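Local coordinates for putative immunoglobulin-blocking virulence protein (PDB 7ADK), which probably acts as a virulence factor of Mycoplasma mycoides subsp. capri that interferes with host immunoglobulins, at residues G145-F149 with Y167-N173; K185-A189 with F296-A300; V213-E217 with S229-V234. All blocks are in the same frame, centred on the assembly; numbering follows the deposited sequence.

Contact 1. Residues G145-F149 with Y167-N173; sequences GPPGF and YQNHTVN
The carbonyl oxygen of His170 is met by two groups: Gln168 NE2 gives it a hydrogen bond of 3.0 Å, and Pro146 brings its ring up with CG 3.3 Å from that oxygen. The N-H...O angle is nearly straight, 171°. The donor stands above the carbonyl plane, while His170 O lies almost within the plane of the Gln168 amide. The Gln168 side chain leaves the backbone with CG opposite N (chi1 172°) and stays extended, which places its amide between the two segments. There OE1 receives a weak hydrogen bond of 3.5 Å from Phe149 N of segment 145-149. NE2 also faces Pro147 O at 3.6 Å, but this pair is not a hydrogen bond. The Pro146 ring fits along segment 167-173: CB packs on His170 CB at 3.8 Å, CG lies near Val172 O, and CD reaches Asn173 CA. At the far end Gly145 CA lies 3.7 Å from Asn173 ND2.

The two loops run nearly antiparallel, 162° apart, one after strand 138-144 and one leading into strand 174-178, but neither is a regular strand here. Segment 167-173 is also tied to the body of the protein, since Asp597 accepts the N-H groups of Asn169 and His170, and Tyr167 OH bonds Asp347 on helix 339-351. The one hydrogen bond between the segments is weak and the firm amide bond stays inside 167-173, which leaves the contact resting largely on the packing of Pro146.

Contact 2. Residues K185-A189 with F296-A300; sequences KEQVA and FTKIA
Ile299 lies against helix 182-194 from a loop that bends at an inverse gamma turn centred on Thr297 and leads on to helix 301-308. Its CB points toward the helix. From there CG1, set anti to the carbonyl carbon (chi1 -63°), comes to 3.5 Å from Lys185 O. That oxygen also accepts the helical bond from Ala189 N, 3.0 Å long; the CG1 methylene only packs beside it. Lys185 CB flanks the same CG1. Beyond, CD1 settles on the helix one turn further along, 3.7 Å from Ala189 CB and close to Ala189 CA. The Ile299 side chain also touches Ile326 and Ile313, and Ile326 rests on Ala189 too. The isoleucine is therefore set between a helix turn and neighbouring strand residues.

Glu186 makes the other half of the contact. Its chain, bent at chi2 (-40°), brings the carboxylate back to the gamma turn, with OE2 3.3 Å from Thr297 CB. OE2 also lies beside Thr297 O, but both are acceptors and no hydrogen bond joins them; at this resolution the exact placement of the carboxylate deserves little weight. Lys185 turns its charge away from the loop segment and forms a salt bridge with Glu304 on helix 301-308.

The contact thus joins helix 182-194 to a loop 107 residues later through Ile299 packing and van der Waals contact of Glu186 with Thr297, with no hydrogen bond between the segments. Within the loop, Lys298 N makes the weak 2.8 Å bond to Phe296 O that closes the turn.

Contact 3. Residues V213-E217 with S229-V234; sequences VFKEE and SSLESV
An antiparallel helical hairpin, helix 209-218 followed by helix 227-235, brings Phe214 against Ser230, Ser233 and Val234. The short axes of 213-217 and 229-234 approach to 10.7 Å, with their N-to-C directions 158° apart. This spacing is bridged chiefly by the phenylalanine. With CG anti to the carbonyl carbon (chi1 -66°), Phe214 sends its ring across to the second helix. CD1 passes Ser230 OG obliquely at 3.6 Å. At the ring edge, near its plane, CE1 meets Ser233 OG at 3.6 Å, and CZ touches Val234 CG1 at 3.9 Å. The Phe214 and Val234 side chains cross at about a right angle.

Phe242 touches both of these residues, and Ile285 and Ile288 of helix 280-288 also pack on the phenylalanine, so the ring joins the hairpin to that helix as well as to Phe242. Near the loop end of the hairpin, Glu217 bends at chi2 and lays OE2 beside Ser229 CB, 3.7 Å away. No hydrogen bond spans the two segments.

The hydroxyl of Ser233, beside the ring edge, is instead bonded within segment 229-234: Ser233 OG donates to Ser230 O at 2.7 Å, 17° out of that carbonyl's plane.

Overall arrangement
Along the chain, contact 1 closes first; strand 174-178 then leads from Asn173 toward helix 182-194, where contact 2 begins. Contact 3 is nested inside the long loop that contact 2 closes. The two lie on the same side of the chain's centre, their centres 28 Å apart and their nearest atoms about 12 Å apart. Helix 280-288 relates them: it packs on the hairpin of contact 3 and precedes the loop carrying 296-300. Contact 1 is more remote, its centre 33 Å from that of contact 2 and 49 Å from that of contact 3. None of the three is touched by the second protein chain of the assembly.

Contact 1. Residues G145-F149 with Y167-N173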
loop_
_atom_site.group_PDB
_atom_site.type_symbol
_atom_site.label_atom_id
_atom_site.label_comp_id
_atom_site.label_asym_id
_atom_site.label_seq_id
_atom_site.Cartn_x
_atom_site.Cartn_y
_atom_site.Cartn_z
ATOM N N GLY A 145 21.989 8.683 -46.155
ATOM C CA GLY A 145 20.920 7.698 -45.974
ATOM C C GLY A 145 21.103 6.888 -44.684
ATOM O O GLY A 145 22.245 6.633 -44.290
ATOM N N PRO A 146 20.022 6.444 -44.021
ATOM C CA PRO A 146 20.124 5.695 -42.775
ATOM C C PRO A 146 20.641 4.265 -43.022
ATOM O O PRO A 146 20.085 3.560 -43.870
ATOM C CB PRO A 146 18.720 5.708 -42.182
ATOM C CG PRO A 146 17.808 5.817 -43.396
ATOM C CD PRO A 146 18.628 6.618 -44.396
ATOM N N PRO A 147 21.674 3.799 -42.297
ATOM C CA PRO A 147 22.167 2.425 -42.390
ATOM C C PRO A 147 21.063 1.384 -42.201
ATOM O O PRO A 147 20.271 1.457 -41.270
ATOM C CB PRO A 147 23.243 2.296 -41.311
ATOM C CG PRO A 147 23.747 3.725 -41.139
ATOM C CD PRO A 147 22.512 4.573 -41.398
ATOM N N GLY A 148 21.012 0.391 -43.076
ATOM C CA GLY A 148 20.059 -0.714 -42.988
ATOM C C GLY A 148 20.313 -1.630 -41.789
ATOM O O GLY A 148 21.463 -1.883 -41.426
ATOM N N PHE A 149 19.251 -2.174 -41.196
ATOM C CA PHE A 149 19.363 -3.225 -40.186
ATOM C C PHE A 149 19.941 -4.504 -40.808
ATOM O O PHE A 149 19.321 -5.125 -41.677
ATOM C CB PHE A 149 18.011 -3.498 -39.530
ATOM C CG PHE A 149 18.014 -4.700 -38.613
ATOM C CD1 PHE A 149 18.671 -4.644 -37.374
ATOM C CD2 PHE A 149 17.349 -5.879 -38.990
ATOM C CE1 PHE A 149 18.638 -5.750 -36.512
ATOM C CE2 PHE A 149 17.328 -6.990 -38.135
ATOM C CZ PHE A 149 17.974 -6.926 -36.895
ATOM N N TYR A 167 11.854 -5.204 -39.424
ATOM C CA TYR A 167 11.557 -3.845 -38.966
ATOM C C TYR A 167 12.753 -2.896 -39.191
ATOM O O TYR A 167 13.901 -3.330 -39.102
ATOM C CB TYR A 167 11.159 -3.921 -37.492
ATOM C CG TYR A 167 10.611 -2.641 -36.891
ATOM C CD1 TYR A 167 11.471 -1.673 -36.338
ATOM C CD2 TYR A 167 9.224 -2.441 -36.852
ATOM C CE1 TYR A 167 10.942 -0.497 -35.778
ATOM C CE2 TYR A 167 8.691 -1.269 -36.289
ATOM C CZ TYR A 167 9.549 -0.296 -35.746
ATOM O OH TYR A 167 9.036 0.832 -35.194
ATOM N N GLN A 168 12.518 -1.602 -39.441
ATOM C CA GLN A 168 13.562 -0.575 -39.366
ATOM C C GLN A 168 13.095 0.711 -38.675
ATOM O O GLN A 168 11.999 1.213 -38.923
ATOM C CB GLN A 168 14.212 -0.368 -40.736
ATOM C CG GLN A 168 15.160 0.832 -40.746
ATOM C CD GLN A 168 16.224 0.802 -41.819
ATOM O OE1 GLN A 168 16.632 -0.222 -42.320
ATOM N NE2 GLN A 168 16.777 1.928 -42.144
ATOM N N ASN A 169 13.942 1.225 -37.784
ATOM C CA ASN A 169 13.675 2.351 -36.905
ATOM C C ASN A 169 13.975 3.705 -37.581
ATOM O O ASN A 169 13.082 4.542 -37.671
ATOM C CB ASN A 169 14.466 2.127 -35.605
ATOM C CG ASN A 169 13.773 2.746 -34.407
ATOM O OD1 ASN A 169 13.417 3.906 -34.396
ATOM N ND2 ASN A 169 13.499 1.989 -33.377
ATOM N N HIS A 170 15.183 3.929 -38.112
ATOM C CA HIS A 170 15.483 5.143 -38.882
ATOM C C HIS A 170 14.986 5.014 -40.321
ATOM O O HIS A 170 15.666 4.531 -41.221
ATOM C CB HIS A 170 16.956 5.556 -38.795
ATOM C CG HIS A 170 17.349 6.209 -37.491
ATOM N ND1 HIS A 170 16.486 6.629 -36.472
ATOM C CD2 HIS A 170 18.615 6.586 -37.166
ATOM C CE1 HIS A 170 17.262 7.208 -35.544
ATOM N NE2 HIS A 170 18.544 7.190 -35.936
ATOM N N THR A 171 13.757 5.474 -40.518
ATOM C CA THR A 171 13.055 5.587 -41.800
ATOM C C THR A 171 13.532 6.734 -42.689
ATOM O O THR A 171 13.253 6.709 -43.881
ATOM C CB THR A 171 11.565 5.805 -41.539
ATOM O OG1 THR A 171 11.399 6.868 -40.656
ATOM C CG2 THR A 171 10.900 4.606 -40.905
ATOM N N VAL A 172 14.222 7.743 -42.152
ATOM C CA VAL A 172 14.579 8.989 -42.852
ATOM C C VAL A 172 16.048 9.371 -42.671
ATOM O O VAL A 172 16.717 8.963 -41.723
ATOM C CB VAL A 172 13.661 10.169 -42.464
ATOM C CG1 VAL A 172 12.214 9.921 -42.891
ATOM C CG2 VAL A 172 13.692 10.528 -40.981
ATOM N N ASN A 173 16.544 10.149 -43.631
ATOM C CA ASN A 173 17.934 10.572 -43.799
ATOM C C ASN A 173 18.478 11.392 -42.615
ATOM O O ASN A 173 17.721 11.961 -41.826
ATOM C CB ASN A 173 18.028 11.348 -45.132
ATOM C CG ASN A 173 17.423 10.605 -46.311
ATOM O OD1 ASN A 173 16.221 10.594 -46.500
ATOM N ND2 ASN A 173 18.199 9.954 -47.127
#

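Contact 2. Residues K185-A189 with F296-A300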
loop_
_atom_site.group_PDB
_atom_site.type_symbol
_atom_site.label_atom_id
_atom_site.label_comp_id
_atom_site.label_asym_id
_atom_site.label_seq_id
_atom_site.Cartn_x
_atom_site.Cartn_y
_atom_site.Cartn_z
ATOM N N LYS A 185 20.770 32.605 -40.113
ATOM C CA LYS A 185 20.725 32.724 -38.644
ATOM C C LYS A 185 19.886 33.904 -38.154
ATOM O O LYS A 185 19.278 33.808 -37.096
ATOM C CB LYS A 185 22.119 32.638 -38.017
ATOM C CG LYS A 185 23.034 33.831 -38.270
ATOM C CD LYS A 185 24.444 33.485 -37.791
ATOM C CE LYS A 185 25.388 34.681 -37.882
ATOM N NZ LYS A 185 26.784 34.265 -37.670
ATOM N N GLU A 186 19.722 34.952 -38.957
ATOM C CA GLU A 186 18.753 36.017 -38.677
ATOM C C GLU A 186 17.299 35.620 -38.972
ATOM O O GLU A 186 16.391 36.078 -38.283
ATOM C CB GLU A 186 19.152 37.303 -39.410
ATOM C CG GLU A 186 20.527 37.860 -39.013
ATOM C CD GLU A 186 20.857 37.785 -37.521
ATOM O OE1 GLU A 186 22.016 37.485 -37.171
ATOM O OE2 GLU A 186 19.960 38.033 -36.698
ATOM N N GLN A 187 17.048 34.704 -39.912
ATOM C CA GLN A 187 15.726 34.080 -40.048
ATOM C C GLN A 187 15.393 33.214 -38.826
ATOM O O GLN A 187 14.284 33.274 -38.298
ATOM C CB GLN A 187 15.657 33.273 -41.353
ATOM C CG GLN A 187 14.381 32.449 -41.552
ATOM C CD GLN A 187 13.142 33.257 -41.880
ATOM O OE1 GLN A 187 12.992 34.415 -41.537
ATOM N NE2 GLN A 187 12.203 32.679 -42.575
ATOM N N VAL A 188 16.358 32.433 -38.337
ATOM C CA VAL A 188 16.194 31.620 -37.122
ATOM C C VAL A 188 16.013 32.491 -35.873
ATOM O O VAL A 188 15.271 32.102 -34.976
ATOM C CB VAL A 188 17.361 30.619 -36.996
ATOM C CG1 VAL A 188 17.438 29.891 -35.655
ATOM C CG2 VAL A 188 17.215 29.556 -38.092
ATOM N N ALA A 189 16.611 33.686 -35.829
ATOM C CA ALA A 189 16.379 34.683 -34.782
ATOM C C ALA A 189 14.936 35.209 -34.790
ATOM O O ALA A 189 14.247 35.124 -33.776
ATOM C CB ALA A 189 17.381 35.831 -34.935
ATOM N N PHE A 296 17.178 42.245 -31.101
ATOM C CA PHE A 296 17.494 40.843 -30.806
ATOM C C PHE A 296 17.978 40.006 -31.998
ATOM O O PHE A 296 18.081 38.789 -31.900
ATOM C CB PHE A 296 16.333 40.221 -30.033
ATOM C CG PHE A 296 16.134 40.830 -28.667
ATOM C CD1 PHE A 296 16.994 40.469 -27.620
ATOM C CD2 PHE A 296 15.122 41.777 -28.446
ATOM C CE1 PHE A 296 16.841 41.060 -26.359
ATOM C CE2 PHE A 296 14.955 42.352 -27.178
ATOM C CZ PHE A 296 15.819 41.994 -26.131
ATOM N N THR A 297 18.368 40.632 -33.104
ATOM C CA THR A 297 19.019 39.990 -34.267
ATOM C C THR A 297 20.478 39.543 -33.995
ATOM O O THR A 297 21.410 39.951 -34.692
ATOM C CB THR A 297 18.940 40.926 -35.488
ATOM O OG1 THR A 297 19.525 42.166 -35.170
ATOM C CG2 THR A 297 17.513 41.191 -35.957
ATOM N N LYS A 298 20.713 38.755 -32.934
ATOM C CA LYS A 298 21.975 38.031 -32.651
ATOM C C LYS A 298 21.677 36.663 -32.033
ATOM O O LYS A 298 20.874 36.575 -31.108
ATOM C CB LYS A 298 22.921 38.834 -31.731
ATOM C CG LYS A 298 23.537 40.048 -32.437
ATOM C CD LYS A 298 24.583 40.767 -31.578
ATOM C CE LYS A 298 25.257 41.932 -32.323
ATOM N NZ LYS A 298 24.301 42.985 -32.749
ATOM N N ILE A 299 22.366 35.617 -32.488
ATOM C CA ILE A 299 22.266 34.236 -31.975
ATOM C C ILE A 299 23.461 33.905 -31.065
ATOM O O ILE A 299 24.602 34.244 -31.378
ATOM C CB ILE A 299 22.144 33.219 -33.133
ATOM C CG1 ILE A 299 20.866 33.398 -33.975
ATOM C CG2 ILE A 299 22.217 31.764 -32.640
ATOM C CD1 ILE A 299 19.542 33.318 -33.209
ATOM N N ALA A 300 23.201 33.242 -29.942
ATOM C CA ALA A 300 24.191 32.819 -28.953
ATOM C C ALA A 300 25.097 31.659 -29.415
ATOM O O ALA A 300 24.733 30.845 -30.262
ATOM C CB ALA A 300 23.452 32.458 -27.669
#

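Contact 3. Residues V213-E217 with S229-V234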
loop_
_atom_site.group_PDB
_atom_site.type_symbol
_atom_site.label_atom_id
_atom_site.label_comp_id
_atom_site.label_asym_id
_atom_site.label_seq_id
_atom_site.Cartn_x
_atom_site.Cartn_y
_atom_site.Cartn_z
ATOM N N VAL A 213 -0.970 39.286 -22.869
ATOM C CA VAL A 213 -1.842 39.762 -21.790
ATOM C C VAL A 213 -1.270 41.012 -21.121
ATOM O O VAL A 213 -2.031 41.913 -20.769
ATOM C CB VAL A 213 -2.103 38.632 -20.783
ATOM C CG1 VAL A 213 -2.741 39.086 -19.473
ATOM C CG2 VAL A 213 -3.058 37.628 -21.404
ATOM N N PHE A 214 0.054 41.133 -21.000
ATOM C CA PHE A 214 0.669 42.371 -20.527
ATOM C C PHE A 214 0.625 43.488 -21.573
ATOM O O PHE A 214 0.256 44.607 -21.223
ATOM C CB PHE A 214 2.082 42.110 -20.003
ATOM C CG PHE A 214 2.207 41.251 -18.750
ATOM C CD1 PHE A 214 1.094 40.849 -17.983
ATOM C CD2 PHE A 214 3.485 40.841 -18.340
ATOM C CE1 PHE A 214 1.260 40.052 -16.842
ATOM C CE2 PHE A 214 3.647 40.035 -17.202
ATOM C CZ PHE A 214 2.537 39.642 -16.451
ATOM N N LYS A 215 0.910 43.235 -22.854
ATOM C CA LYS A 215 0.887 44.311 -23.860
ATOM C C LYS A 215 -0.513 44.909 -24.049
ATOM O O LYS A 215 -0.639 46.120 -24.210
ATOM C CB LYS A 215 1.583 43.877 -25.162
ATOM C CG LYS A 215 0.692 43.196 -26.204
ATOM C CD LYS A 215 1.474 42.614 -27.387
ATOM C CE LYS A 215 2.202 43.698 -28.186
ATOM N NZ LYS A 215 2.852 43.178 -29.407
ATOM N N GLU A 216 -1.570 44.102 -23.961
ATOM C CA GLU A 216 -2.960 44.565 -24.065
ATOM C C GLU A 216 -3.383 45.485 -22.910
ATOM O O GLU A 216 -4.188 46.387 -23.117
ATOM C CB GLU A 216 -3.892 43.355 -24.207
ATOM C CG GLU A 216 -5.364 43.689 -24.503
ATOM C CD GLU A 216 -6.277 43.930 -23.286
ATOM O OE1 GLU A 216 -5.906 43.636 -22.135
ATOM O OE2 GLU A 216 -7.416 44.388 -23.488
ATOM N N GLU A 217 -2.800 45.337 -21.720
ATOM C CA GLU A 217 -3.075 46.212 -20.580
ATOM C C GLU A 217 -2.331 47.554 -20.695
ATOM O O GLU A 217 -2.924 48.601 -20.451
ATOM C CB GLU A 217 -2.765 45.470 -19.270
ATOM C CG GLU A 217 -3.222 46.182 -17.994
ATOM C CD GLU A 217 -4.724 46.085 -17.699
ATOM O OE1 GLU A 217 -5.538 45.917 -18.628
ATOM O OE2 GLU A 217 -5.110 46.183 -16.514
ATOM N N SER A 229 -2.562 45.676 -11.542
ATOM C CA SER A 229 -3.459 44.670 -12.128
ATOM C C SER A 229 -2.713 43.584 -12.914
ATOM O O SER A 229 -3.105 42.424 -12.858
ATOM C CB SER A 229 -4.516 45.338 -13.006
ATOM O OG SER A 229 -5.306 46.241 -12.258
ATOM N N SER A 230 -1.579 43.889 -13.561
ATOM C CA SER A 230 -0.698 42.862 -14.149
ATOM C C SER A 230 -0.096 41.942 -13.079
ATOM O O SER A 230 -0.114 40.733 -13.274
ATOM C CB SER A 230 0.407 43.472 -15.005
ATOM O OG SER A 230 -0.024 43.845 -16.252
ATOM N N LEU A 231 0.332 42.468 -11.923
ATOM C CA LEU A 231 0.773 41.648 -10.782
ATOM C C LEU A 231 -0.366 40.791 -10.198
ATOM O O LEU A 231 -0.183 39.628 -9.857
ATOM C CB LEU A 231 1.377 42.560 -9.701
ATOM C CG LEU A 231 1.995 41.796 -8.514
ATOM C CD1 LEU A 231 3.379 41.270 -8.853
ATOM C CD2 LEU A 231 2.094 42.669 -7.273
ATOM N N GLU A 232 -1.586 41.316 -10.141
ATOM C CA GLU A 232 -2.748 40.517 -9.740
ATOM C C GLU A 232 -3.011 39.344 -10.716
ATOM O O GLU A 232 -3.357 38.236 -10.308
ATOM C CB GLU A 232 -3.927 41.491 -9.589
ATOM C CG GLU A 232 -5.183 40.928 -8.953
ATOM C CD GLU A 232 -6.116 41.992 -8.374
ATOM O OE1 GLU A 232 -6.271 43.077 -8.962
ATOM O OE2 GLU A 232 -6.741 41.737 -7.327
ATOM N N SER A 233 -2.755 39.541 -12.014
ATOM C CA SER A 233 -2.768 38.476 -13.028
ATOM C C SER A 233 -1.577 37.509 -12.974
ATOM O O SER A 233 -1.435 36.680 -13.869
ATOM C CB SER A 233 -3.005 39.036 -14.434
ATOM O OG SER A 233 -1.843 39.543 -15.032
ATOM N N VAL A 234 -0.753 37.537 -11.920
ATOM C CA VAL A 234 0.236 36.478 -11.614
ATOM C C VAL A 234 0.072 35.852 -10.217
ATOM O O VAL A 234 0.577 34.762 -9.978
ATOM C CB VAL A 234 1.691 36.895 -11.908
ATOM C CG1 VAL A 234 1.822 37.606 -13.249
ATOM C CG2 VAL A 234 2.363 37.776 -10.862
#